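Local coordinates for protein putative uronate isomerase (Thermotoga maritima, PDB 4NAR) that is of unproven function but may act as a lactate racemase or a related enzyme, at residues 111-116 with 130-135; 174-179 with 346-351; 155-160 with 197-202. One frame throughout, in Å; residues are numbered along the deposited sequence.

Contact 1. Residues 111-116 with 130-135; sequences GTLPAG and IPIKVN
L113 and I130 face each other as a hydrogen-bonded pair in a short antiparallel beta ladder, and the nitrogen of each donates to the oxygen of the other. L113 N lies 2.7 Å from I130 O. The return bond, from I130 N to L113 O, measures 3.0 Å. Next to this pair T112 stands opposite P131, and beyond them I132 N donates to G111 O at 2.7 Å. The two strand segments are strongly twisted, with 133° between their directions.

The tight side of the ladder carries L113, I130 and I132. Here CG1 of I132 sits beside its own backbone N (chi1 -61°), and a chi2 of 115°, away from the usual staggered values, lays CD1 over the backbone of T112, between G111 O and L113 N. CD1 of I132 comes within 3.2 Å of G111 O. The same methyl is 3.4 Å from L113 N. The leucine side chain crosses that of I132 at about a right angle, L113 CG at 3.8 Å from I132 CD1. All three residues are buried, although the end of I130 turns away from the opposite strand.

T112 and P131 form the non-hydrogen-bonded pair and occupy the other face, which is more sparsely packed and partly exposed. T112 reaches across with its methyl, CG2 standing 3.8 Å from P131 CA, and its hydroxyl is hydrogen-bonded to E129. T112 CA also makes a CA-H...O contact with I130 O.

L113 rests on I202 and R205 of helix 198-213, and I132 on M209 of the same helix. Helix 115-121, entered through P114 at its N-cap, brings V118 against both L113 and I130. On helix 173-186, T178 meets I130 and E174 meets P131.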
ATOM      1  N   GLY A 111     -20.616   7.355   7.866  1.00 28.93           N
ATOM      2  CA  GLY A 111     -20.517   8.454   8.817  1.00 27.44           C
ATOM      3  C   GLY A 111     -19.384   9.397   8.462  1.00 22.39           C
ATOM      4  O   GLY A 111     -18.716   9.200   7.445  1.00 24.44           O
ATOM      5  N   THR A 112     -19.160  10.422   9.282  1.00 22.16           N
ATOM      6  CA  THR A 112     -18.114  11.401   8.999  1.00 20.37           C
ATOM      7  C   THR A 112     -17.050  11.435  10.086  1.00 24.92           C
ATOM      8  O   THR A 112     -17.332  11.131  11.245  1.00 29.13           O
ATOM      9  CB  THR A 112     -18.679  12.842   8.863  1.00 22.47           C
ATOM     10  OG1 THR A 112     -19.544  13.114   9.964  1.00 31.28           O
ATOM     11  CG2 THR A 112     -19.478  13.024   7.581  1.00 21.75           C
ATOM     12  N   LEU A 113     -15.826  11.797   9.701  1.00 23.32           N
ATOM     13  CA  LEU A 113     -14.829  12.262  10.656  1.00 23.08           C
ATOM     14  C   LEU A 113     -15.140  13.732  10.976  1.00 24.38           C
ATOM     15  O   LEU A 113     -15.366  14.529  10.066  1.00 29.03           O
ATOM     16  CB  LEU A 113     -13.412  12.133  10.071  1.00 24.62           C
ATOM     17  CG  LEU A 113     -12.924  10.712   9.744  1.00 25.08           C
ATOM     18  CD1 LEU A 113     -11.514  10.727   9.160  1.00 25.30           C
ATOM     19  CD2 LEU A 113     -12.965   9.826  10.981  1.00 22.23           C
ATOM     20  N   PRO A 114     -15.173  14.096  12.272  1.00 29.53           N
ATOM     21  CA  PRO A 114     -15.417  15.496  12.661  1.00 28.25           C
ATOM     22  C   PRO A 114     -14.279  16.452  12.274  1.00 25.71           C
ATOM     23  O   PRO A 114     -13.105  16.060  12.267  1.00 24.71           O
ATOM     24  CB  PRO A 114     -15.560  15.425  14.193  1.00 28.63           C
ATOM     25  CG  PRO A 114     -14.870  14.138  14.589  1.00 32.70           C
ATOM     26  CD  PRO A 114     -15.131  13.195  13.439  1.00 33.54           C
ATOM     27  N   ALA A 115     -14.643  17.696  11.973  1.00 28.32           N
ATOM     28  CA  ALA A 115     -13.720  18.703  11.456  1.00 25.35           C
ATOM     29  C   ALA A 115     -12.541  18.971  12.378  1.00 27.85           C
ATOM     30  O   ALA A 115     -11.415  19.161  11.903  1.00 25.33           O
ATOM     31  CB  ALA A 115     -14.471  20.009  11.169  1.00 26.58           C
ATOM     32  N   GLY A 116     -12.806  19.005  13.685  1.00 26.44           N
ATOM     33  CA  GLY A 116     -11.760  19.246  14.667  1.00 21.05           C
ATOM     34  C   GLY A 116     -10.622  18.243  14.567  1.00 25.79           C
ATOM     35  O   GLY A 116      -9.444  18.611  14.455  1.00 31.53           O
ATOM     36  N   ILE A 130     -15.222  14.921   7.139  1.00 26.93           N
ATOM     37  CA  ILE A 130     -14.834  14.034   6.051  1.00 19.85           C
ATOM     38  C   ILE A 130     -15.759  12.819   6.030  1.00 21.55           C
ATOM     39  O   ILE A 130     -15.826  12.065   7.001  1.00 27.68           O
ATOM     40  CB  ILE A 130     -13.347  13.595   6.179  1.00 25.10           C
ATOM     41  CG1 ILE A 130     -12.416  14.785   5.908  1.00 26.83           C
ATOM     42  CG2 ILE A 130     -13.025  12.452   5.227  1.00 18.21           C
ATOM     43  CD1 ILE A 130     -12.524  15.331   4.490  1.00 31.14           C
ATOM     44  N   PRO A 131     -16.502  12.635   4.930  1.00 22.15           N
ATOM     45  CA  PRO A 131     -17.390  11.465   4.855  1.00 23.26           C
ATOM     46  C   PRO A 131     -16.586  10.172   4.666  1.00 22.52           C
ATOM     47  O   PRO A 131     -15.568  10.167   3.958  1.00 24.02           O
ATOM     48  CB  PRO A 131     -18.258  11.755   3.621  1.00 18.40           C
ATOM     49  CG  PRO A 131     -17.404  12.689   2.765  1.00 21.68           C
ATOM     50  CD  PRO A 131     -16.602  13.509   3.744  1.00 20.72           C
ATOM     51  N   ILE A 132     -17.028   9.099   5.320  1.00 20.47           N
ATOM     52  CA  ILE A 132     -16.403   7.788   5.166  1.00 24.42           C
ATOM     53  C   ILE A 132     -17.298   6.884   4.327  1.00 23.93           C
ATOM     54  O   ILE A 132     -18.405   6.528   4.746  1.00 23.72           O
ATOM     55  CB  ILE A 132     -16.147   7.119   6.541  1.00 26.87           C
ATOM     56  CG1 ILE A 132     -15.192   7.981   7.367  1.00 36.06           C
ATOM     57  CG2 ILE A 132     -15.564   5.727   6.382  1.00 12.92           C
ATOM     58  CD1 ILE A 132     -15.836   8.546   8.605  1.00 40.05           C
ATOM     59  N   LYS A 133     -16.806   6.506   3.150  1.00 22.12           N
ATOM     60  CA  LYS A 133     -17.573   5.668   2.234  1.00 20.92           C
ATOM     61  C   LYS A 133     -16.760   4.455   1.792  1.00 24.46           C
ATOM     62  O   LYS A 133     -15.636   4.599   1.268  1.00 24.19           O
ATOM     63  CB  LYS A 133     -18.000   6.477   1.008  1.00 21.94           C
ATOM     64  CG  LYS A 133     -18.781   7.734   1.338  1.00 24.02           C
ATOM     65  CD  LYS A 133     -19.126   8.485   0.070  1.00 31.99           C
ATOM     66  CE  LYS A 133     -19.559   9.913   0.374  1.00 43.90           C
ATOM     67  NZ  LYS A 133     -19.087  10.834  -0.704  1.00 48.55           N
ATOM     68  N   VAL A 134     -17.325   3.264   1.998  1.00 21.03           N
ATOM     69  CA  VAL A 134     -16.630   2.034   1.660  1.00 19.87           C
ATOM     70  C   VAL A 134     -17.529   1.110   0.837  1.00 21.87           C
ATOM     71  O   VAL A 134     -18.762   1.319   0.788  1.00 12.56           O
ATOM     72  CB  VAL A 134     -16.132   1.320   2.932  1.00 25.66           C
ATOM     73  CG1 VAL A 134     -15.037   2.152   3.586  1.00 27.65           C
ATOM     74  CG2 VAL A 134     -17.291   1.094   3.901  1.00 13.55           C
ATOM     75  N   ASN A 135     -16.911   0.119   0.182  1.00 11.95           N
ATOM     76  CA  ASN A 135     -17.638  -0.777  -0.713  1.00 16.62           C
ATOM     77  C   ASN A 135     -18.863  -1.311   0.002  1.00 21.37           C
ATOM     78  O   ASN A 135     -18.755  -1.756   1.163  1.00 20.93           O
ATOM     79  CB  ASN A 135     -16.781  -1.967  -1.156  1.00 15.22           C
ATOM     80  CG  ASN A 135     -17.341  -2.637  -2.401  1.00 16.00           C
ATOM     81  OD1 ASN A 135     -18.408  -3.242  -2.359  1.00 17.93           O
ATOM     82  ND2 ASN A 135     -16.637  -2.493  -3.526  1.00 15.81           N
TER

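Contact 2. Residues 174-179 with 346-351; sequences EVVDTF and NKNVAA. With SO4 (sulfate ion), chain B.
D177 faces N346 and N348 where the N-terminal end of helix 347-357 comes up beside helix 173-186, the two short segments running 29° apart. The polar link across them is a water: it donates to D177 OD2 at 2.6 Å and accepts from K347 N at 2.8 Å. Another hydrogen bond, long at 3.3 Å, runs from N348 ND2 to sulfate O3; T72, H180 and W283 bind the same ion.

Capping bonds hold N346 itself. With CG anti to its backbone N (chi1 -179°), it directs OD1 to V349 N at 3.0 Å, with a second, weak bond from N348 N.

Contacts without hydrogen bonds complete the interface. D177 OD2 lies 3.1 Å from N346 ND2, but the angle is too poor for a hydrogen bond. The carboxylate and amide planes of this pair stand almost perpendicular (86°). D177 OD1 rests against N348 CB at 3.4 Å, and V176 CG1 packs 3.6 Å from N348 ND2.

Between these helices the chemistry is largely polar, with one water bridging D177 and K347. The carboxylate of D177 lies near the amino end of helix 347-357, whose dipole would probably attract its negative charge, and N348 presents an N-H to an anion.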
ATOM      1  N   GLU A 174     -12.387  10.820  -0.460  1.00 22.46           N
ATOM      2  CA  GLU A 174     -12.287  11.851   0.566  1.00 27.12           C
ATOM      3  C   GLU A 174     -11.401  11.415   1.719  1.00 28.77           C
ATOM      4  O   GLU A 174     -10.436  12.118   2.054  1.00 24.62           O
ATOM      5  CB  GLU A 174     -13.657  12.290   1.089  1.00 22.15           C
ATOM      6  CG  GLU A 174     -14.636  12.716   0.016  1.00 36.20           C
ATOM      7  CD  GLU A 174     -15.492  11.542  -0.465  1.00 51.64           C
ATOM      8  OE1 GLU A 174     -14.952  10.397  -0.595  1.00 45.19           O
ATOM      9  OE2 GLU A 174     -16.707  11.769  -0.705  1.00 53.92           O
ATOM     10  N   VAL A 175     -11.710  10.264   2.318  1.00 15.03           N
ATOM     11  CA  VAL A 175     -10.949   9.827   3.478  1.00 20.68           C
ATOM     12  C   VAL A 175      -9.502   9.465   3.101  1.00 21.98           C
ATOM     13  O   VAL A 175      -8.564   9.692   3.883  1.00 23.59           O
ATOM     14  CB  VAL A 175     -11.662   8.659   4.223  1.00 30.50           C
ATOM     15  CG1 VAL A 175     -11.807   7.417   3.298  1.00 24.76           C
ATOM     16  CG2 VAL A 175     -10.950   8.325   5.539  1.00 15.27           C
ATOM     17  N   VAL A 176      -9.317   8.938   1.893  1.00 17.86           N
ATOM     18  CA  VAL A 176      -7.994   8.525   1.434  1.00 18.66           C
ATOM     19  C   VAL A 176      -7.098   9.748   1.125  1.00 23.02           C
ATOM     20  O   VAL A 176      -5.897   9.758   1.449  1.00 21.26           O
ATOM     21  CB  VAL A 176      -8.107   7.544   0.237  1.00 19.28           C
ATOM     22  CG1 VAL A 176      -6.735   7.310  -0.434  1.00 12.46           C
ATOM     23  CG2 VAL A 176      -8.768   6.205   0.702  1.00 10.93           C
ATOM     24  N   ASP A 177      -7.683  10.781   0.522  1.00 13.61           N
ATOM     25  CA  ASP A 177      -6.967  12.037   0.297  1.00 25.59           C
ATOM     26  C   ASP A 177      -6.462  12.589   1.631  1.00 33.26           C
ATOM     27  O   ASP A 177      -5.296  13.016   1.751  1.00 31.61           O
ATOM     28  CB  ASP A 177      -7.878  13.081  -0.363  1.00 22.03           C
ATOM     29  CG  ASP A 177      -8.021  12.879  -1.881  1.00 40.86           C
ATOM     30  OD1 ASP A 177      -7.740  11.761  -2.397  1.00 46.20           O
ATOM     31  OD2 ASP A 177      -8.427  13.853  -2.560  1.00 48.58           O
ATOM     32  N   THR A 178      -7.357  12.558   2.620  1.00 24.54           N
ATOM     33  CA  THR A 178      -7.111  13.097   3.948  1.00 19.20           C
ATOM     34  C   THR A 178      -5.959  12.392   4.643  1.00 21.67           C
ATOM     35  O   THR A 178      -5.076  13.059   5.195  1.00 23.43           O
ATOM     36  CB  THR A 178      -8.367  12.985   4.839  1.00 23.25           C
ATOM     37  OG1 THR A 178      -9.409  13.805   4.300  1.00 28.91           O
ATOM     38  CG2 THR A 178      -8.066  13.419   6.281  1.00 18.31           C
ATOM     39  N   PHE A 179      -5.945  11.060   4.632  1.00 15.20           N
ATOM     40  CA  PHE A 179      -4.846  10.397   5.332  1.00 22.06           C
ATOM     41  C   PHE A 179      -3.517  10.552   4.591  1.00 17.69           C
ATOM     42  O   PHE A 179      -2.468  10.714   5.219  1.00 19.90           O
ATOM     43  CB  PHE A 179      -5.165   8.942   5.743  1.00 17.71           C
ATOM     44  CG  PHE A 179      -4.848   7.892   4.699  1.00 19.93           C
ATOM     45  CD1 PHE A 179      -3.532   7.542   4.392  1.00 14.92           C
ATOM     46  CD2 PHE A 179      -5.880   7.186   4.088  1.00 25.27           C
ATOM     47  CE1 PHE A 179      -3.250   6.554   3.456  1.00 17.67           C
ATOM     48  CE2 PHE A 179      -5.605   6.184   3.155  1.00 22.08           C
ATOM     49  CZ  PHE A 179      -4.286   5.868   2.838  1.00 21.77           C
ATOM     50  N   ASN A 346      -6.037  17.556  -6.511  1.00 18.91           N
ATOM     51  CA  ASN A 346      -6.175  16.337  -5.724  1.00 21.91           C
ATOM     52  C   ASN A 346      -4.991  16.078  -4.772  1.00 28.93           C
ATOM     53  O   ASN A 346      -3.847  15.940  -5.212  1.00 26.84           O
ATOM     54  CB  ASN A 346      -6.365  15.130  -6.643  1.00 19.62           C
ATOM     55  CG  ASN A 346      -6.534  13.839  -5.866  1.00 24.40           C
ATOM     56  OD1 ASN A 346      -5.546  13.188  -5.486  1.00 23.66           O
ATOM     57  ND2 ASN A 346      -7.791  13.469  -5.603  1.00 21.20           N
ATOM     58  N   LYS A 347      -5.281  15.961  -3.477  1.00 26.21           N
ATOM     59  CA  LYS A 347      -4.235  15.856  -2.468  1.00 26.55           C
ATOM     60  C   LYS A 347      -3.496  14.514  -2.411  1.00 26.93           C
ATOM     61  O   LYS A 347      -2.370  14.443  -1.886  1.00 27.69           O
ATOM     62  CB  LYS A 347      -4.791  16.243  -1.095  1.00 27.37           C
ATOM     63  CG  LYS A 347      -4.952  17.752  -0.947  1.00 23.84           C
ATOM     64  CD  LYS A 347      -5.653  18.129   0.339  1.00 34.81           C
ATOM     65  CE  LYS A 347      -5.929  19.630   0.382  1.00 33.99           C
ATOM     66  NZ  LYS A 347      -4.805  20.343   1.028  1.00 44.68           N
ATOM     67  N   ASN A 348      -4.117  13.465  -2.952  1.00 27.93           N
ATOM     68  CA  ASN A 348      -3.487  12.149  -3.034  1.00 22.96           C
ATOM     69  C   ASN A 348      -2.323  12.222  -4.035  1.00 19.13           C
ATOM     70  O   ASN A 348      -1.176  11.890  -3.700  1.00 22.01           O
ATOM     71  CB  ASN A 348      -4.524  11.076  -3.435  1.00 25.08           C
ATOM     72  CG  ASN A 348      -4.042   9.635  -3.176  1.00 26.65           C
ATOM     73  OD1 ASN A 348      -2.849   9.371  -2.935  1.00 25.64           O
ATOM     74  ND2 ASN A 348      -4.983   8.694  -3.237  1.00 26.46           N
ATOM     75  N   VAL A 349      -2.621  12.675  -5.251  1.00 18.08           N
ATOM     76  CA  VAL A 349      -1.587  13.010  -6.234  1.00 22.84           C
ATOM     77  C   VAL A 349      -0.536  13.986  -5.665  1.00 24.79           C
ATOM     78  O   VAL A 349       0.677  13.795  -5.858  1.00 19.32           O
ATOM     79  CB  VAL A 349      -2.207  13.632  -7.505  1.00 21.39           C
ATOM     80  CG1 VAL A 349      -1.111  14.131  -8.463  1.00 17.86           C
ATOM     81  CG2 VAL A 349      -3.133  12.630  -8.191  1.00 13.46           C
ATOM     82  N   ALA A 350      -1.002  15.023  -4.967  1.00 18.54           N
ATOM     83  CA  ALA A 350      -0.082  15.981  -4.362  1.00 27.37           C
ATOM     84  C   ALA A 350       0.871  15.269  -3.402  1.00 27.28           C
ATOM     85  O   ALA A 350       2.095  15.478  -3.443  1.00 23.36           O
ATOM     86  CB  ALA A 350      -0.849  17.100  -3.633  1.00 27.65           C
ATOM     87  N   ALA A 351       0.315  14.423  -2.537  1.00 21.03           N
ATOM     88  CA  ALA A 351       1.143  13.697  -1.574  1.00 21.40           C
ATOM     89  C   ALA A 351       2.128  12.757  -2.295  1.00 19.45           C
ATOM     90  O   ALA A 351       3.308  12.660  -1.920  1.00 17.59           O
ATOM     91  CB  ALA A 351       0.259  12.925  -0.566  1.00 12.81           C
TER
HETATM   92  S   SO4 B 501      -3.693   4.407  -2.908  1.00 31.62           S
HETATM   93  O1  SO4 B 501      -3.845   4.690  -1.471  1.00 33.24           O
HETATM   94  O2  SO4 B 501      -4.487   3.217  -3.252  1.00 33.74           O
HETATM   95  O3  SO4 B 501      -4.141   5.576  -3.680  1.00 28.25           O
HETATM   96  O4  SO4 B 501      -2.268   4.151  -3.210  1.00 36.75           O
HETATM   97  O   HOH W   1      -7.920  16.353  -2.506  1.00 34.14           O

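Contact 3. Residues 155-160 with 197-202; sequences ESTGFS and NPARKI
T157 and R200 meet in a buried contact between the turn joining the short antiparallel strands 153-154 and 158-159 and the first turn of helix 198-213. The loop doubles back in a classic gamma turn centred on G158, whose phi is 69°: F159 N donates to T157 O at 2.6 Å. T157 OG1 donates to F159 O, also at 2.6 Å, from well above the carbonyl plane.

The helix meets this turn with its end and its first side chains. N197 is the N-cap, OD1 accepting from R200 N at 3.0 Å; its ND2, hydrogen-bonded to T194 OG1, lies 3.6 Å from G158 CA. A199 presses its methyl onto the loop backbone, CB only 3.2 Å from S156 O. R200 bends at chi2 and chi3 (69° and -132°), which carries CD past T157 O at 3.2 Å and turns the guanidinium edge to the turn. There NH1 approaches F159 O to 2.6 Å, while Y249 supplies a cation-pi partner.

The edge of a buried guanidinium thus lies against T157 O and F159 O, which may partly offset its positive charge; the hydrogen bond from R200 NH2 to G161 O is what links helix and loop.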
ATOM      1  N   GLU A 155       5.135   3.869   3.251  1.00 18.92           N
ATOM      2  CA  GLU A 155       5.452   5.290   3.133  1.00 19.26           C
ATOM      3  C   GLU A 155       4.334   6.235   3.607  1.00 21.19           C
ATOM      4  O   GLU A 155       4.608   7.409   3.899  1.00 16.51           O
ATOM      5  CB  GLU A 155       5.797   5.631   1.676  1.00 18.26           C
ATOM      6  CG  GLU A 155       4.596   5.520   0.717  1.00 21.25           C
ATOM      7  CD  GLU A 155       4.302   4.063   0.289  1.00 34.10           C
ATOM      8  OE1 GLU A 155       4.959   3.115   0.811  1.00 37.81           O
ATOM      9  OE2 GLU A 155       3.416   3.854  -0.582  1.00 33.18           O
ATOM     10  N   SER A 156       3.091   5.743   3.656  1.00 12.19           N
ATOM     11  CA  SER A 156       1.945   6.579   4.049  1.00 19.57           C
ATOM     12  C   SER A 156       1.304   6.155   5.378  1.00 19.19           C
ATOM     13  O   SER A 156       0.709   6.979   6.072  1.00 16.73           O
ATOM     14  CB  SER A 156       0.851   6.605   2.968  1.00 25.49           C
ATOM     15  OG  SER A 156       1.334   7.120   1.738  1.00 41.10           O
ATOM     16  N   THR A 157       1.404   4.877   5.723  1.00 16.06           N
ATOM     17  CA  THR A 157       0.744   4.384   6.933  1.00 17.63           C
ATOM     18  C   THR A 157       1.691   3.774   7.971  1.00 16.75           C
ATOM     19  O   THR A 157       1.258   2.963   8.789  1.00 17.73           O
ATOM     20  CB  THR A 157      -0.335   3.335   6.588  1.00 18.15           C
ATOM     21  OG1 THR A 157       0.285   2.211   5.936  1.00 17.96           O
ATOM     22  CG2 THR A 157      -1.394   3.944   5.666  1.00 24.01           C
ATOM     23  N   GLY A 158       2.974   4.151   7.923  1.00 21.19           N
ATOM     24  CA  GLY A 158       3.995   3.585   8.800  1.00 14.78           C
ATOM     25  C   GLY A 158       4.261   2.132   8.458  1.00 12.42           C
ATOM     26  O   GLY A 158       5.374   1.756   8.074  1.00 19.32           O
ATOM     27  N   PHE A 159       3.231   1.307   8.598  1.00 15.54           N
ATOM     28  CA  PHE A 159       3.270  -0.090   8.178  1.00 15.22           C
ATOM     29  C   PHE A 159       1.993  -0.354   7.387  1.00 18.02           C
ATOM     30  O   PHE A 159       1.010   0.370   7.565  1.00 16.67           O
ATOM     31  CB  PHE A 159       3.319  -1.023   9.402  1.00 18.97           C
ATOM     32  CG  PHE A 159       4.677  -1.081  10.067  1.00 22.92           C
ATOM     33  CD1 PHE A 159       5.649  -1.979   9.610  1.00 18.42           C
ATOM     34  CD2 PHE A 159       5.002  -0.212  11.126  1.00 20.49           C
ATOM     35  CE1 PHE A 159       6.924  -2.027  10.205  1.00 18.70           C
ATOM     36  CE2 PHE A 159       6.284  -0.260  11.732  1.00 18.94           C
ATOM     37  CZ  PHE A 159       7.242  -1.165  11.266  1.00 14.23           C
ATOM     38  N   SER A 160       1.996  -1.372   6.523  1.00 14.79           N
ATOM     39  CA  SER A 160       0.758  -1.813   5.865  1.00 20.04           C
ATOM     40  C   SER A 160       0.087  -2.896   6.710  1.00 17.21           C
ATOM     41  O   SER A 160       0.619  -3.298   7.746  1.00 20.86           O
ATOM     42  CB  SER A 160       1.034  -2.368   4.467  1.00 17.65           C
ATOM     43  OG  SER A 160       1.958  -3.446   4.543  1.00 21.14           O
ATOM     44  N   ASN A 197       0.919   6.960  14.004  1.00 17.63           N
ATOM     45  CA  ASN A 197       1.149   8.151  13.181  1.00 15.27           C
ATOM     46  C   ASN A 197      -0.204   8.715  12.728  1.00 19.29           C
ATOM     47  O   ASN A 197      -1.247   8.075  12.955  1.00 23.83           O
ATOM     48  CB  ASN A 197       2.011   7.789  11.969  1.00 17.74           C
ATOM     49  CG  ASN A 197       1.434   6.634  11.182  1.00 23.28           C
ATOM     50  OD1 ASN A 197       0.378   6.760  10.538  1.00 22.47           O
ATOM     51  ND2 ASN A 197       2.121   5.487  11.232  1.00 26.80           N
ATOM     52  N   PRO A 198      -0.212   9.907  12.093  1.00 23.82           N
ATOM     53  CA  PRO A 198      -1.529  10.507  11.798  1.00 24.90           C
ATOM     54  C   PRO A 198      -2.464   9.668  10.913  1.00 17.64           C
ATOM     55  O   PRO A 198      -3.663   9.595  11.217  1.00 22.67           O
ATOM     56  CB  PRO A 198      -1.172  11.811  11.065  1.00 25.04           C
ATOM     57  CG  PRO A 198       0.210  12.149  11.548  1.00 29.10           C
ATOM     58  CD  PRO A 198       0.899  10.827  11.761  1.00 26.33           C
ATOM     59  N   ALA A 199      -1.940   9.089   9.832  1.00 18.23           N
ATOM     60  CA  ALA A 199      -2.761   8.294   8.902  1.00 21.42           C
ATOM     61  C   ALA A 199      -3.364   7.078   9.603  1.00 22.02           C
ATOM     62  O   ALA A 199      -4.525   6.718   9.379  1.00 21.64           O
ATOM     63  CB  ALA A 199      -1.935   7.839   7.701  1.00 22.28           C
ATOM     64  N   ARG A 200      -2.557   6.448  10.446  1.00 14.65           N
ATOM     65  CA  ARG A 200      -2.990   5.305  11.226  1.00 16.70           C
ATOM     66  C   ARG A 200      -4.117   5.747  12.221  1.00 17.28           C
ATOM     67  O   ARG A 200      -5.124   5.045  12.402  1.00 19.37           O
ATOM     68  CB  ARG A 200      -1.750   4.715  11.911  1.00 17.91           C
ATOM     69  CG  ARG A 200      -1.637   3.201  11.952  1.00 21.32           C
ATOM     70  CD  ARG A 200      -1.395   2.524  10.586  1.00 19.16           C
ATOM     71  NE  ARG A 200      -2.336   1.414  10.463  1.00 18.07           N
ATOM     72  CZ  ARG A 200      -2.255   0.372   9.636  1.00 22.77           C
ATOM     73  NH1 ARG A 200      -1.244   0.207   8.786  1.00 19.01           N
ATOM     74  NH2 ARG A 200      -3.233  -0.526   9.673  1.00 22.99           N
ATOM     75  N   LYS A 201      -3.987   6.932  12.818  1.00 23.81           N
ATOM     76  CA  LYS A 201      -5.076   7.486  13.648  1.00 24.00           C
ATOM     77  C   LYS A 201      -6.380   7.709  12.877  1.00 24.53           C
ATOM     78  O   LYS A 201      -7.466   7.362  13.364  1.00 20.90           O
ATOM     79  CB  LYS A 201      -4.662   8.808  14.295  1.00 20.31           C
ATOM     80  CG  LYS A 201      -3.707   8.658  15.475  1.00 19.37           C
ATOM     81  CD  LYS A 201      -3.222  10.036  15.952  1.00 19.89           C
ATOM     82  CE  LYS A 201      -2.484   9.935  17.282  1.00 25.22           C
ATOM     83  NZ  LYS A 201      -1.214   9.185  17.101  1.00 32.88           N
ATOM     84  N   ILE A 202      -6.268   8.312  11.691  1.00 20.40           N
ATOM     85  CA  ILE A 202      -7.421   8.557  10.821  1.00 21.63           C
ATOM     86  C   ILE A 202      -8.086   7.235  10.404  1.00 23.53           C
ATOM     87  O   ILE A 202      -9.317   7.083  10.458  1.00 18.24           O
ATOM     88  CB  ILE A 202      -6.996   9.320   9.541  1.00 23.47           C
ATOM     89  CG1 ILE A 202      -6.579  10.752   9.887  1.00 27.00           C
ATOM     90  CG2 ILE A 202      -8.125   9.348   8.521  1.00 18.06           C
ATOM     91  CD1 ILE A 202      -5.983  11.507   8.705  1.00 26.55           C
TER

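In the fold
Helices 173-186 and 198-213 connect the three contacts. Contacts 1 and 2, with centres about 14 Å apart, are joined by the salt bridge K133 NZ to E174 OE2 at 2.6 Å. Contacts 1 and 3 are about 17 Å apart, centre to centre, yet L113 CD1 reaches I202 CG2 at 3.7 Å. Contacts 2 and 3, about 13 Å between centres, touch through F179, whose CD1 lies 3.7 Å from A199 CB. H180 binds the sulfate of contact 2 and is weakly hydrogen-bonded to S156 of contact 3. The side chain of S160 is about 4 Å from a bound acetate; such ions may mark a pocket, though they probably come from the crystallisation liquor.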